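Long-range contact in exoribonuclease II, mitochondrial (Candida glabrata, PDB 6F3H), which probably degrades RNA from its 3' end as the exoribonuclease component of the mitochondrial degradosome, using a magnesium-dependent active site in its RNB domain: residues T138-L152 / D211-Q225. The protein carries 1 engineered substitution. Sequence-based numbering, arbitrary orientation.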
loop_
_atom_site.group_PDB
_atom_site.type_symbol
_atom_site.label_atom_id
_atom_site.label_comp_id
_atom_site.label_asym_id
_atom_site.label_seq_id
_atom_site.Cartn_x
_atom_site.Cartn_y
_atom_site.Cartn_z
ATOM N N THR A 138 -9.649 0.635 -29.849
ATOM C CA THR A 138 -8.347 1.196 -30.190
ATOM C C THR A 138 -8.483 2.365 -31.156
ATOM O O THR A 138 -7.849 3.409 -30.970
ATOM C CB THR A 138 -7.420 0.128 -30.759
ATOM O OG1 THR A 138 -7.626 -1.118 -30.073
ATOM C CG2 THR A 138 -5.985 0.552 -30.554
ATOM N N LYS A 139 -9.342 2.235 -32.165
ATOM C CA LYS A 139 -9.425 3.284 -33.173
ATOM C C LYS A 139 -9.865 4.593 -32.552
ATOM O O LYS A 139 -9.167 5.607 -32.643
ATOM C CB LYS A 139 -10.397 2.882 -34.275
ATOM N N PHE A 140 -11.011 4.579 -31.879
ATOM C CA PHE A 140 -11.478 5.782 -31.210
ATOM C C PHE A 140 -10.476 6.282 -30.192
ATOM O O PHE A 140 -10.447 7.482 -29.891
ATOM C CB PHE A 140 -12.803 5.517 -30.542
ATOM C CG PHE A 140 -13.901 5.365 -31.489
ATOM C CD1 PHE A 140 -14.330 6.456 -32.215
ATOM C CD2 PHE A 140 -14.485 4.138 -31.699
ATOM C CE1 PHE A 140 -15.358 6.338 -33.108
ATOM C CE2 PHE A 140 -15.515 4.006 -32.592
ATOM C CZ PHE A 140 -15.953 5.107 -33.300
ATOM N N ALA A 141 -9.698 5.376 -29.602
ATOM C CA ALA A 141 -8.668 5.812 -28.677
ATOM C C ALA A 141 -7.569 6.570 -29.405
ATOM O O ALA A 141 -7.237 7.699 -29.029
ATOM C CB ALA A 141 -8.106 4.612 -27.928
ATOM N N TRP A 142 -7.050 6.003 -30.500
ATOM C CA TRP A 142 -5.967 6.657 -31.240
ATOM C C TRP A 142 -6.384 8.041 -31.745
ATOM O O TRP A 142 -5.569 8.972 -31.769
ATOM C CB TRP A 142 -5.504 5.788 -32.415
ATOM C CG TRP A 142 -4.518 4.648 -32.107
ATOM C CD1 TRP A 142 -3.777 4.466 -30.968
ATOM C CD2 TRP A 142 -4.184 3.547 -32.978
ATOM N NE1 TRP A 142 -3.013 3.316 -31.070
ATOM C CE2 TRP A 142 -3.248 2.733 -32.290
ATOM C CE3 TRP A 142 -4.596 3.166 -34.266
ATOM C CZ2 TRP A 142 -2.718 1.567 -32.848
ATOM C CZ3 TRP A 142 -4.071 2.009 -34.817
ATOM C CH2 TRP A 142 -3.140 1.223 -34.108
ATOM N N THR A 143 -7.626 8.185 -32.209
ATOM C CA THR A 143 -8.041 9.454 -32.798
ATOM C C THR A 143 -7.890 10.606 -31.817
ATOM O O THR A 143 -7.505 11.716 -32.207
ATOM C CB THR A 143 -9.494 9.362 -33.265
ATOM O OG1 THR A 143 -9.707 8.112 -33.928
ATOM C CG2 THR A 143 -9.808 10.483 -34.222
ATOM N N GLN A 144 -8.175 10.352 -30.539
ATOM C CA GLN A 144 -8.117 11.370 -29.499
ATOM C C GLN A 144 -6.700 11.707 -29.101
ATOM O O GLN A 144 -6.444 12.806 -28.599
ATOM C CB GLN A 144 -8.853 10.883 -28.260
ATOM C CG GLN A 144 -10.357 10.975 -28.334
ATOM C CD GLN A 144 -11.013 9.977 -27.408
ATOM O OE1 GLN A 144 -10.697 8.791 -27.439
ATOM N NE2 GLN A 144 -11.920 10.455 -26.565
ATOM N N LEU A 145 -5.786 10.763 -29.306
ATOM C CA LEU A 145 -4.472 10.835 -28.677
ATOM C C LEU A 145 -3.704 12.101 -29.037
ATOM O O LEU A 145 -3.252 12.794 -28.112
ATOM C CB LEU A 145 -3.702 9.554 -29.029
ATOM C CG LEU A 145 -2.225 9.374 -28.677
ATOM C CD1 LEU A 145 -1.969 9.812 -27.269
ATOM C CD2 LEU A 145 -1.766 7.933 -28.891
ATOM N N PRO A 146 -3.550 12.500 -30.307
ATOM C CA PRO A 146 -2.814 13.752 -30.552
ATOM C C PRO A 146 -3.466 14.932 -29.867
ATOM O O PRO A 146 -2.772 15.882 -29.484
ATOM C CB PRO A 146 -2.826 13.894 -32.073
ATOM C CG PRO A 146 -3.218 12.592 -32.595
ATOM C CD PRO A 146 -3.992 11.871 -31.565
ATOM N N ILE A 147 -4.788 14.895 -29.701
ATOM C CA ILE A 147 -5.478 15.956 -28.980
ATOM C C ILE A 147 -5.213 15.844 -27.488
ATOM O O ILE A 147 -5.037 16.849 -26.793
ATOM C CB ILE A 147 -6.985 15.913 -29.263
ATOM C CG1 ILE A 147 -7.281 15.898 -30.770
ATOM C CG2 ILE A 147 -7.642 17.060 -28.570
ATOM C CD1 ILE A 147 -7.526 14.525 -31.360
ATOM N N VAL A 148 -5.203 14.617 -26.974
ATOM C CA VAL A 148 -4.957 14.395 -25.557
ATOM C C VAL A 148 -3.560 14.859 -25.152
ATOM O O VAL A 148 -3.381 15.461 -24.085
ATOM C CB VAL A 148 -5.153 12.900 -25.251
ATOM C CG1 VAL A 148 -4.618 12.551 -23.870
ATOM C CG2 VAL A 148 -6.596 12.495 -25.415
ATOM N N LEU A 149 -2.554 14.589 -25.988
ATOM C CA LEU A 149 -1.199 15.021 -25.674
ATOM C C LEU A 149 -1.147 16.520 -25.517
ATOM O O LEU A 149 -0.457 17.047 -24.636
ATOM C CB LEU A 149 -0.234 14.579 -26.761
ATOM C CG LEU A 149 0.074 13.090 -26.839
ATOM C CD1 LEU A 149 0.854 12.811 -28.117
ATOM C CD2 LEU A 149 0.865 12.647 -25.622
ATOM N N LYS A 150 -1.912 17.219 -26.344
ATOM C CA LYS A 150 -1.974 18.660 -26.230
ATOM C C LYS A 150 -2.627 19.063 -24.916
ATOM O O LYS A 150 -2.121 19.941 -24.212
ATOM C CB LYS A 150 -2.710 19.233 -27.440
ATOM N N LYS A 151 -3.707 18.400 -24.518
ATOM C CA LYS A 151 -4.303 18.757 -23.234
ATOM C C LYS A 151 -3.341 18.465 -22.091
ATOM O O LYS A 151 -3.128 19.313 -21.219
ATOM C CB LYS A 151 -5.613 17.998 -23.039
ATOM C CG LYS A 151 -6.619 18.167 -24.185
ATOM C CD LYS A 151 -7.847 17.267 -24.023
ATOM C CE LYS A 151 -8.985 17.674 -24.959
ATOM N NZ LYS A 151 -10.138 16.713 -24.958
ATOM N N LEU A 152 -2.714 17.280 -22.119
ATOM C CA LEU A 152 -1.779 16.865 -21.078
ATOM C C LEU A 152 -0.696 17.896 -20.853
ATOM O O LEU A 152 -0.412 18.278 -19.717
ATOM C CB LEU A 152 -1.149 15.522 -21.444
ATOM C CG LEU A 152 -2.088 14.364 -21.136
ATOM C CD1 LEU A 152 -1.635 13.025 -21.634
ATOM C CD2 LEU A 152 -2.216 14.331 -19.677
ATOM N N ASP A 211 -15.233 7.656 -19.494
ATOM C CA ASP A 211 -15.221 7.190 -20.890
ATOM C C ASP A 211 -14.000 6.319 -21.155
ATOM O O ASP A 211 -12.868 6.818 -21.086
ATOM C CB ASP A 211 -15.234 8.368 -21.860
ATOM C CG ASP A 211 -14.913 7.964 -23.320
ATOM O OD1 ASP A 211 -15.082 6.782 -23.708
ATOM O OD2 ASP A 211 -14.516 8.862 -24.101
ATOM N N PRO A 212 -14.181 5.053 -21.520
ATOM C CA PRO A 212 -13.021 4.167 -21.659
ATOM C C PRO A 212 -11.999 4.628 -22.679
ATOM O O PRO A 212 -10.797 4.531 -22.397
ATOM C CB PRO A 212 -13.658 2.828 -22.030
ATOM C CG PRO A 212 -15.038 3.160 -22.464
ATOM C CD PRO A 212 -15.451 4.358 -21.738
ATOM N N THR A 213 -12.417 5.145 -23.844
ATOM C CA THR A 213 -11.425 5.503 -24.854
ATOM C C THR A 213 -10.561 6.657 -24.368
ATOM O O THR A 213 -9.331 6.597 -24.464
ATOM C CB THR A 213 -12.074 5.822 -26.208
ATOM O OG1 THR A 213 -12.989 6.910 -26.078
ATOM C CG2 THR A 213 -12.777 4.592 -26.783
ATOM N N THR A 214 -11.181 7.721 -23.849
ATOM C CA THR A 214 -10.405 8.781 -23.208
ATOM C C THR A 214 -9.493 8.219 -22.124
ATOM O O THR A 214 -8.340 8.641 -21.987
ATOM C CB THR A 214 -11.328 9.858 -22.649
ATOM O OG1 THR A 214 -12.208 10.295 -23.686
ATOM C CG2 THR A 214 -10.544 11.047 -22.160
ATOM N N LEU A 215 -9.984 7.256 -21.352
ATOM C CA LEU A 215 -9.144 6.651 -20.333
ATOM C C LEU A 215 -7.891 6.080 -20.958
ATOM O O LEU A 215 -6.763 6.412 -20.568
ATOM C CB LEU A 215 -9.914 5.549 -19.613
ATOM C CG LEU A 215 -8.993 4.569 -18.904
ATOM C CD1 LEU A 215 -8.401 5.212 -17.679
ATOM C CD2 LEU A 215 -9.746 3.335 -18.557
ATOM N N LEU A 216 -8.082 5.225 -21.949
ATOM C CA LEU A 216 -6.963 4.575 -22.607
ATOM C C LEU A 216 -6.009 5.598 -23.193
ATOM O O LEU A 216 -4.803 5.556 -22.939
ATOM C CB LEU A 216 -7.512 3.644 -23.668
ATOM C CG LEU A 216 -6.538 2.649 -24.223
ATOM C CD1 LEU A 216 -5.616 2.200 -23.125
ATOM C CD2 LEU A 216 -7.369 1.500 -24.694
ATOM N N ALA A 217 -6.539 6.556 -23.946
ATOM C CA ALA A 217 -5.688 7.578 -24.555
ATOM C C ALA A 217 -4.914 8.366 -23.506
ATOM O O ALA A 217 -3.746 8.699 -23.715
ATOM C CB ALA A 217 -6.531 8.526 -25.411
ATOM N N THR A 218 -5.541 8.677 -22.371
ATOM C CA THR A 218 -4.838 9.447 -21.360
ATOM C C THR A 218 -3.677 8.658 -20.801
ATOM O O THR A 218 -2.580 9.196 -20.621
ATOM C CB THR A 218 -5.789 9.824 -20.224
ATOM O OG1 THR A 218 -7.033 10.275 -20.748
ATOM C CG2 THR A 218 -5.214 10.915 -19.408
ATOM N N TYR A 219 -3.894 7.369 -20.555
ATOM C CA TYR A 219 -2.822 6.506 -20.102
ATOM C C TYR A 219 -1.655 6.565 -21.067
ATOM O O TYR A 219 -0.516 6.880 -20.701
ATOM C CB TYR A 219 -3.338 5.077 -20.019
ATOM C CG TYR A 219 -2.231 4.142 -19.688
ATOM C CD1 TYR A 219 -1.624 4.224 -18.458
ATOM C CD2 TYR A 219 -1.748 3.211 -20.604
ATOM C CE1 TYR A 219 -0.591 3.399 -18.114
ATOM C CE2 TYR A 219 -0.687 2.358 -20.265
ATOM C CZ TYR A 219 -0.114 2.465 -19.006
ATOM O OH TYR A 219 0.929 1.655 -18.598
ATOM N N TRP A 220 -1.944 6.283 -22.321
ATOM C CA TRP A 220 -0.953 6.371 -23.376
ATOM C C TRP A 220 -0.296 7.741 -23.425
ATOM O O TRP A 220 0.921 7.846 -23.606
ATOM C CB TRP A 220 -1.632 6.066 -24.700
ATOM C CG TRP A 220 -1.882 4.623 -24.896
ATOM C CD1 TRP A 220 -1.252 3.598 -24.258
ATOM C CD2 TRP A 220 -2.768 4.022 -25.852
ATOM N NE1 TRP A 220 -1.716 2.391 -24.731
ATOM C CE2 TRP A 220 -2.647 2.624 -25.711
ATOM C CE3 TRP A 220 -3.656 4.528 -26.810
ATOM C CZ2 TRP A 220 -3.385 1.725 -26.483
ATOM C CZ3 TRP A 220 -4.388 3.633 -27.585
ATOM C CH2 TRP A 220 -4.246 2.246 -27.415
ATOM N N GLY A 221 -1.082 8.804 -23.312
ATOM C CA GLY A 221 -0.491 10.129 -23.325
ATOM C C GLY A 221 0.492 10.310 -22.189
ATOM O O GLY A 221 1.568 10.893 -22.361
ATOM N N VAL A 222 0.144 9.788 -21.015
ATOM C CA VAL A 222 1.015 9.928 -19.862
ATOM C C VAL A 222 2.272 9.100 -20.045
ATOM O O VAL A 222 3.379 9.567 -19.769
ATOM C CB VAL A 222 0.251 9.548 -18.588
ATOM C CG1 VAL A 222 1.163 9.491 -17.407
ATOM C CG2 VAL A 222 -0.783 10.567 -18.338
ATOM N N ARG A 223 2.146 7.873 -20.544
ATOM C CA ARG A 223 3.370 7.109 -20.739
ATOM C C ARG A 223 4.296 7.829 -21.686
ATOM O O ARG A 223 5.515 7.815 -21.492
ATOM C CB ARG A 223 3.072 5.713 -21.252
ATOM C CG ARG A 223 2.122 5.031 -20.370
ATOM C CD ARG A 223 2.886 4.541 -19.150
ATOM N NE ARG A 223 3.449 3.216 -19.350
ATOM C CZ ARG A 223 4.741 2.962 -19.423
ATOM N NH1 ARG A 223 5.614 3.955 -19.316
ATOM N NH2 ARG A 223 5.149 1.714 -19.599
ATOM N N GLU A 224 3.725 8.516 -22.677
ATOM C CA GLU A 224 4.534 9.289 -23.601
ATOM C C GLU A 224 5.151 10.491 -22.901
ATOM O O GLU A 224 6.377 10.624 -22.850
ATOM C CB GLU A 224 3.693 9.699 -24.818
ATOM C CG GLU A 224 3.865 8.715 -25.993
ATOM C CD GLU A 224 3.058 9.045 -27.252
ATOM O OE1 GLU A 224 2.561 8.096 -27.914
ATOM O OE2 GLU A 224 2.946 10.239 -27.599
ATOM N N GLN A 225 4.340 11.327 -22.271
ATOM C CA GLN A 225 4.973 12.466 -21.620
ATOM C C GLN A 225 5.781 12.068 -20.385
ATOM O O GLN A 225 6.528 12.898 -19.865
ATOM C CB GLN A 225 3.920 13.505 -21.293
ATOM C CG GLN A 225 3.064 13.830 -22.479
ATOM C CD GLN A 225 2.424 15.180 -22.340
ATOM O OE1 GLN A 225 2.217 15.671 -21.230
ATOM N NE2 GLN A 225 2.133 15.810 -23.462
#
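Trp142 and Trp220 meet as an oblique aromatic pair: the five-membered ring of Trp142 and the six-membered ring of Trp220 lie with centroids 5.3 Å apart and planes inclined by 36°. One face of Trp142 carries the methyl CG2 of Thr138, off-centre toward the rim; the same methyl reaches the edge of Trp220, near its plane. Leu216 CD1 covers one face of Trp220 from within the same helix. Ala141 CB approaches Trp220 CZ3 at 3.9 Å, and Leu145 comes in through CD2. Both indoles have CG anti to the carbonyl carbon (chi1 -82° in Trp142), which brings the CD1 and NE1 side of Trp142 against CZ3 of Trp220.

The backbones come closest at Ala141 and Thr213, whose CA atoms are 4.7 Å apart. Ala217 CB packs 4.0 Å from Val148 CG2, and Gly221 CA is covered by Leu149 CD2 at 3.7 Å. Leu152 is a knob in a hole formed by Thr218, Gly221, Val222 and Gln225; Leu152 CD1 lies against the backbone of Gly221, 3.5 Å from its CA. Small residues at Ala141, Ala217 and Gly221 are consistent with the axial approach of 8.3 Å at a crossing angle of -53°. At the start of the second helix, Asp211 is the N-cap, its OD1 accepting from Thr213 N at 3.1 Å, while OD2 takes the hydroxyl of Thr214 and a salt bridge from Lys178.

The pair thus joins long helix 123-159 to helix 212-226, far from the magnesium site. Helix 170-178 packs on Thr214 and Thr218, whereas Leu216, Tyr219 and Trp220 rest on strand 39-42, and strand 81-85 of the same antiparallel sheet touches Leu215 and Tyr219.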